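Local coordinates for lipase (Acinetobacter baumannii, PDB 4OPM), which probably hydrolyses triacylglycerols to release fatty acids, as a putative lipase with an alpha/beta-hydrolase fold, at residues L13-S24 with R57-T68. Numbering follows the deposited sequence.
Sequences LQQERNWAGLQS and RDNWNRVAHYLT
R17 and D58 join the helix before the first strand of this alpha/beta-hydrolase fold to the short 57-64 helical passage that follows strand 46-50, and the contact illustrates how one face of a helix can be fixed by flat polar groups. The guanidinium of R17 meets the carboxylate side-on and nearly coplanar: NE reaches D58 OD1 and NH2 reaches D58 OD2, both at 2.8 Å and both on syn lone pairs. Over one face of the same guanidinium lies that of R57, centres 3.8 Å apart, while L13 CB lies over the opposite face, toward its rim. Two like charges so stacked probably depend on surrounding acids: D58 serves R17, and D77 and E83 form salt bridges with R57. R57 also turns NH1 and NH2 end-on to S24 OG, and NH1 also hydrogen-bonds S37 OG.

N61 ND2 joins two acids, E16 and D58. It donates almost straight (171°) to E16 OE1 at 2.8 Å, meeting that oxygen from above the carboxylate plane, and also to D58 OD1, which thereby accepts two donors. E16 extends from a CG anti to the backbone N (chi1 -166°); its OE1 accepts from water 1, which also donates to D58 O, and its OE2 from water 2, which accepts from R62 NE.

At the helix end, where G21 closes a Schellman motif, the H65 imidazole lies on the six-membered ring of W19 in an offset stack, planes 6° apart. L22 CD1 packs against A64 CB. The rotation of the imidazole is held both by the stack and by H65 ND1, which donates in its own ring plane to W19 O at 2.8 Å, from above the carbonyl plane.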
loop_
_atom_site.group_PDB
_atom_site.type_symbol
_atom_site.label_atom_id
_atom_site.label_comp_id
_atom_site.label_asym_id
_atom_site.label_seq_id
_atom_site.Cartn_x
_atom_site.Cartn_y
_atom_site.Cartn_z
ATOM N N LEU A 13 -10.300 -9.552 12.711
ATOM C CA LEU A 13 -10.116 -8.882 11.422
ATOM C C LEU A 13 -11.469 -8.587 10.779
ATOM O O LEU A 13 -11.671 -7.480 10.286
ATOM C CB LEU A 13 -9.233 -9.708 10.479
ATOM C CG LEU A 13 -7.762 -9.817 10.878
ATOM C CD1 LEU A 13 -7.023 -10.764 9.948
ATOM C CD2 LEU A 13 -7.075 -8.450 10.850
ATOM N N GLN A 14 -12.404 -9.544 10.842
ATOM C CA GLN A 14 -13.753 -9.346 10.281
ATOM C C GLN A 14 -14.445 -8.149 10.938
ATOM O O GLN A 14 -15.047 -7.313 10.250
ATOM C CB GLN A 14 -14.608 -10.616 10.450
ATOM C CG GLN A 14 -14.131 -11.744 9.539
ATOM C CD GLN A 14 -14.565 -13.113 10.014
ATOM O OE1 GLN A 14 -15.538 -13.265 10.771
ATOM N NE2 GLN A 14 -13.843 -14.143 9.563
ATOM N N GLN A 15 -14.351 -8.071 12.273
ATOM C CA GLN A 15 -14.972 -6.995 13.047
ATOM C C GLN A 15 -14.347 -5.639 12.705
ATOM O O GLN A 15 -15.072 -4.634 12.587
ATOM C CB GLN A 15 -14.854 -7.288 14.546
ATOM C CG GLN A 15 -15.728 -8.449 14.992
ATOM C CD GLN A 15 -15.736 -8.537 16.487
ATOM O OE1 GLN A 15 -16.284 -7.675 17.171
ATOM N NE2 GLN A 15 -15.074 -9.539 17.029
ATOM N N GLU A 16 -13.006 -5.602 12.519
ATOM C CA GLU A 16 -12.322 -4.349 12.176
ATOM C C GLU A 16 -12.780 -3.868 10.791
ATOM O O GLU A 16 -13.020 -2.677 10.619
ATOM C CB GLU A 16 -10.795 -4.465 12.231
ATOM C CG GLU A 16 -10.154 -3.081 12.207
ATOM C CD GLU A 16 -8.651 -3.021 12.012
ATOM O OE1 GLU A 16 -8.128 -3.760 11.148
ATOM O OE2 GLU A 16 -8.008 -2.173 12.676
ATOM N N ARG A 17 -12.916 -4.802 9.811
ATOM C CA ARG A 17 -13.398 -4.451 8.468
ATOM C C ARG A 17 -14.823 -3.872 8.559
ATOM O O ARG A 17 -15.129 -2.857 7.923
ATOM C CB ARG A 17 -13.377 -5.662 7.531
ATOM C CG ARG A 17 -11.975 -6.159 7.212
ATOM C CD ARG A 17 -12.044 -7.582 6.658
ATOM N NE ARG A 17 -10.715 -8.202 6.671
ATOM C CZ ARG A 17 -10.495 -9.510 6.694
ATOM N NH1 ARG A 17 -11.516 -10.362 6.716
ATOM N NH2 ARG A 17 -9.256 -9.979 6.711
ATOM N N ASN A 18 -15.680 -4.504 9.387
ATOM C CA ASN A 18 -17.051 -4.028 9.585
ATOM C C ASN A 18 -17.051 -2.590 10.164
ATOM O O ASN A 18 -17.799 -1.738 9.686
ATOM C CB ASN A 18 -17.828 -4.974 10.494
ATOM C CG ASN A 18 -19.300 -4.655 10.486
ATOM O OD1 ASN A 18 -19.821 -3.993 11.388
ATOM N ND2 ASN A 18 -19.974 -5.020 9.409
ATOM N N TRP A 19 -16.180 -2.321 11.148
ATOM C CA TRP A 19 -16.020 -1.005 11.775
ATOM C C TRP A 19 -15.573 0.046 10.727
ATOM O O TRP A 19 -15.960 1.211 10.814
ATOM C CB TRP A 19 -15.013 -1.096 12.943
ATOM C CG TRP A 19 -14.525 0.230 13.438
ATOM C CD1 TRP A 19 -15.154 1.066 14.321
ATOM C CD2 TRP A 19 -13.318 0.899 13.035
ATOM N NE1 TRP A 19 -14.416 2.220 14.482
ATOM C CE2 TRP A 19 -13.273 2.132 13.727
ATOM C CE3 TRP A 19 -12.250 0.556 12.177
ATOM C CZ2 TRP A 19 -12.206 3.028 13.584
ATOM C CZ3 TRP A 19 -11.195 1.448 12.025
ATOM C CH2 TRP A 19 -11.165 2.656 12.741
ATOM N N ALA A 20 -14.748 -0.378 9.755
ATOM C CA ALA A 20 -14.257 0.478 8.682
ATOM C C ALA A 20 -15.319 0.694 7.572
ATOM O O ALA A 20 -15.073 1.473 6.643
ATOM C CB ALA A 20 -12.996 -0.117 8.091
ATOM N N GLY A 21 -16.467 0.010 7.686
ATOM C CA GLY A 21 -17.546 0.062 6.703
ATOM C C GLY A 21 -17.216 -0.748 5.457
ATOM O O GLY A 21 -17.651 -0.409 4.354
ATOM N N LEU A 22 -16.432 -1.832 5.637
ATOM C CA LEU A 22 -15.997 -2.706 4.558
ATOM C C LEU A 22 -16.574 -4.096 4.671
ATOM O O LEU A 22 -16.805 -4.595 5.781
ATOM C CB LEU A 22 -14.462 -2.831 4.578
ATOM C CG LEU A 22 -13.635 -1.535 4.442
ATOM C CD1 LEU A 22 -12.182 -1.776 4.860
ATOM C CD2 LEU A 22 -13.687 -0.978 2.999
ATOM N N GLN A 23 -16.739 -4.747 3.517
ATOM C CA GLN A 23 -17.113 -6.152 3.441
ATOM C C GLN A 23 -16.078 -6.875 2.572
ATOM O O GLN A 23 -15.442 -6.247 1.722
ATOM C CB GLN A 23 -18.554 -6.362 2.959
ATOM C CG GLN A 23 -18.827 -6.042 1.502
ATOM C CD GLN A 23 -20.282 -6.329 1.188
ATOM O OE1 GLN A 23 -20.743 -7.469 1.238
ATOM N NE2 GLN A 23 -21.049 -5.298 0.903
ATOM N N SER A 24 -15.875 -8.173 2.830
ATOM C CA SER A 24 -14.908 -8.987 2.101
ATOM C C SER A 24 -15.571 -9.601 0.896
ATOM O O SER A 24 -16.692 -10.117 0.985
ATOM C CB SER A 24 -14.297 -10.059 2.995
ATOM O OG SER A 24 -13.545 -9.454 4.038
ATOM N N ARG A 57 -4.775 -5.973 2.583
ATOM C CA ARG A 57 -5.861 -4.998 2.518
ATOM C C ARG A 57 -6.188 -4.394 3.896
ATOM O O ARG A 57 -6.555 -3.218 3.968
ATOM C CB ARG A 57 -7.126 -5.621 1.914
ATOM C CG ARG A 57 -7.734 -6.801 2.679
ATOM C CD ARG A 57 -8.680 -7.576 1.799
ATOM N NE ARG A 57 -9.032 -8.873 2.374
ATOM C CZ ARG A 57 -10.213 -9.161 2.918
ATOM N NH1 ARG A 57 -11.169 -8.243 2.972
ATOM N NH2 ARG A 57 -10.452 -10.375 3.393
ATOM N N ASP A 58 -6.025 -5.176 4.989
ATOM C CA ASP A 58 -6.349 -4.697 6.344
ATOM C C ASP A 58 -5.425 -3.566 6.825
ATOM O O ASP A 58 -5.815 -2.818 7.729
ATOM C CB ASP A 58 -6.347 -5.861 7.338
ATOM C CG ASP A 58 -7.464 -6.847 7.042
ATOM O OD1 ASP A 58 -8.623 -6.396 6.826
ATOM O OD2 ASP A 58 -7.175 -8.050 6.952
ATOM N N ASN A 59 -4.264 -3.356 6.153
ATOM C CA ASN A 59 -3.379 -2.231 6.500
ATOM C C ASN A 59 -4.094 -0.873 6.325
ATOM O O ASN A 59 -3.703 0.102 6.952
ATOM C CB ASN A 59 -2.138 -2.229 5.603
ATOM C CG ASN A 59 -1.161 -3.369 5.793
ATOM O OD1 ASN A 59 -0.258 -3.547 4.975
ATOM N ND2 ASN A 59 -1.266 -4.117 6.887
ATOM N N TRP A 60 -5.103 -0.821 5.425
ATOM C CA TRP A 60 -5.838 0.389 5.099
ATOM C C TRP A 60 -7.118 0.583 5.940
ATOM O O TRP A 60 -7.800 1.583 5.728
ATOM C CB TRP A 60 -6.224 0.366 3.615
ATOM C CG TRP A 60 -5.084 0.674 2.698
ATOM C CD1 TRP A 60 -4.362 -0.217 1.952
ATOM C CD2 TRP A 60 -4.526 1.967 2.436
ATOM N NE1 TRP A 60 -3.388 0.446 1.241
ATOM C CE2 TRP A 60 -3.481 1.791 1.499
ATOM C CE3 TRP A 60 -4.831 3.268 2.874
ATOM C CZ2 TRP A 60 -2.726 2.866 1.011
ATOM C CZ3 TRP A 60 -4.094 4.335 2.378
ATOM C CH2 TRP A 60 -3.069 4.130 1.438
ATOM N N ASN A 61 -7.455 -0.341 6.852
ATOM C CA ASN A 61 -8.722 -0.285 7.599
ATOM C C ASN A 61 -8.930 1.011 8.366
ATOM O O ASN A 61 -10.018 1.585 8.269
ATOM C CB ASN A 61 -8.894 -1.471 8.544
ATOM C CG ASN A 61 -9.189 -2.763 7.795
ATOM O OD1 ASN A 61 -9.487 -2.752 6.588
ATOM N ND2 ASN A 61 -9.083 -3.896 8.476
ATOM N N ARG A 62 -7.900 1.483 9.088
ATOM C CA ARG A 62 -7.976 2.709 9.919
ATOM C C ARG A 62 -8.232 3.955 9.069
ATOM O O ARG A 62 -8.990 4.832 9.480
ATOM C CB ARG A 62 -6.693 2.884 10.748
ATOM C CG ARG A 62 -6.486 1.762 11.728
ATOM C CD ARG A 62 -5.274 1.971 12.598
ATOM N NE ARG A 62 -5.051 0.747 13.348
ATOM C CZ ARG A 62 -4.917 0.663 14.665
ATOM N NH1 ARG A 62 -4.900 1.762 15.410
ATOM N NH2 ARG A 62 -4.771 -0.519 15.244
ATOM N N VAL A 63 -7.611 4.024 7.887
ATOM C CA VAL A 63 -7.807 5.135 6.959
ATOM C C VAL A 63 -9.164 4.950 6.249
ATOM O O VAL A 63 -9.949 5.906 6.150
ATOM C CB VAL A 63 -6.627 5.235 5.948
ATOM C CG1 VAL A 63 -6.986 6.109 4.746
ATOM C CG2 VAL A 63 -5.358 5.750 6.634
ATOM N N ALA A 64 -9.431 3.724 5.727
ATOM C CA ALA A 64 -10.672 3.444 4.985
ATOM C C ALA A 64 -11.916 3.788 5.815
ATOM O O ALA A 64 -12.903 4.262 5.266
ATOM C CB ALA A 64 -10.726 1.987 4.552
ATOM N N HIS A 65 -11.850 3.586 7.143
ATOM C CA HIS A 65 -12.955 3.914 8.062
ATOM C C HIS A 65 -13.510 5.341 7.801
ATOM O O HIS A 65 -14.711 5.557 7.929
ATOM C CB HIS A 65 -12.457 3.801 9.510
ATOM C CG HIS A 65 -13.415 4.318 10.539
ATOM N ND1 HIS A 65 -14.497 3.573 10.952
ATOM C CD2 HIS A 65 -13.391 5.484 11.232
ATOM C CE1 HIS A 65 -15.104 4.299 11.878
ATOM N NE2 HIS A 65 -14.483 5.466 12.067
ATOM N N TYR A 66 -12.630 6.304 7.437
ATOM C CA TYR A 66 -13.031 7.696 7.219
ATOM C C TYR A 66 -13.437 8.000 5.777
ATOM O O TYR A 66 -13.846 9.130 5.492
ATOM C CB TYR A 66 -11.871 8.635 7.617
ATOM C CG TYR A 66 -11.554 8.557 9.091
ATOM C CD1 TYR A 66 -12.285 9.296 10.019
ATOM C CD2 TYR A 66 -10.562 7.705 9.567
ATOM C CE1 TYR A 66 -12.045 9.181 11.385
ATOM C CE2 TYR A 66 -10.312 7.576 10.933
ATOM C CZ TYR A 66 -11.055 8.323 11.838
ATOM O OH TYR A 66 -10.838 8.224 13.187
ATOM N N LEU A 67 -13.313 7.015 4.882
ATOM C CA LEU A 67 -13.553 7.236 3.452
ATOM C C LEU A 67 -14.788 6.521 2.918
ATOM O O LEU A 67 -15.311 6.918 1.877
ATOM C CB LEU A 67 -12.314 6.767 2.658
ATOM C CG LEU A 67 -10.996 7.514 2.952
ATOM C CD1 LEU A 67 -9.825 6.795 2.354
ATOM C CD2 LEU A 67 -11.057 8.978 2.499
ATOM N N THR A 68 -15.252 5.473 3.607
ATOM C CA THR A 68 -16.379 4.662 3.141
ATOM C C THR A 68 -17.740 5.399 3.250
ATOM O O THR A 68 -18.714 4.906 2.697
ATOM C CB THR A 68 -16.406 3.317 3.854
ATOM O OG1 THR A 68 -16.381 3.531 5.263
ATOM C CG2 THR A 68 -15.268 2.406 3.435
HETATM O O HOH W 1 -5.582 -3.523 10.395
HETATM O O HOH W 2 -5.376 -1.935 12.760
#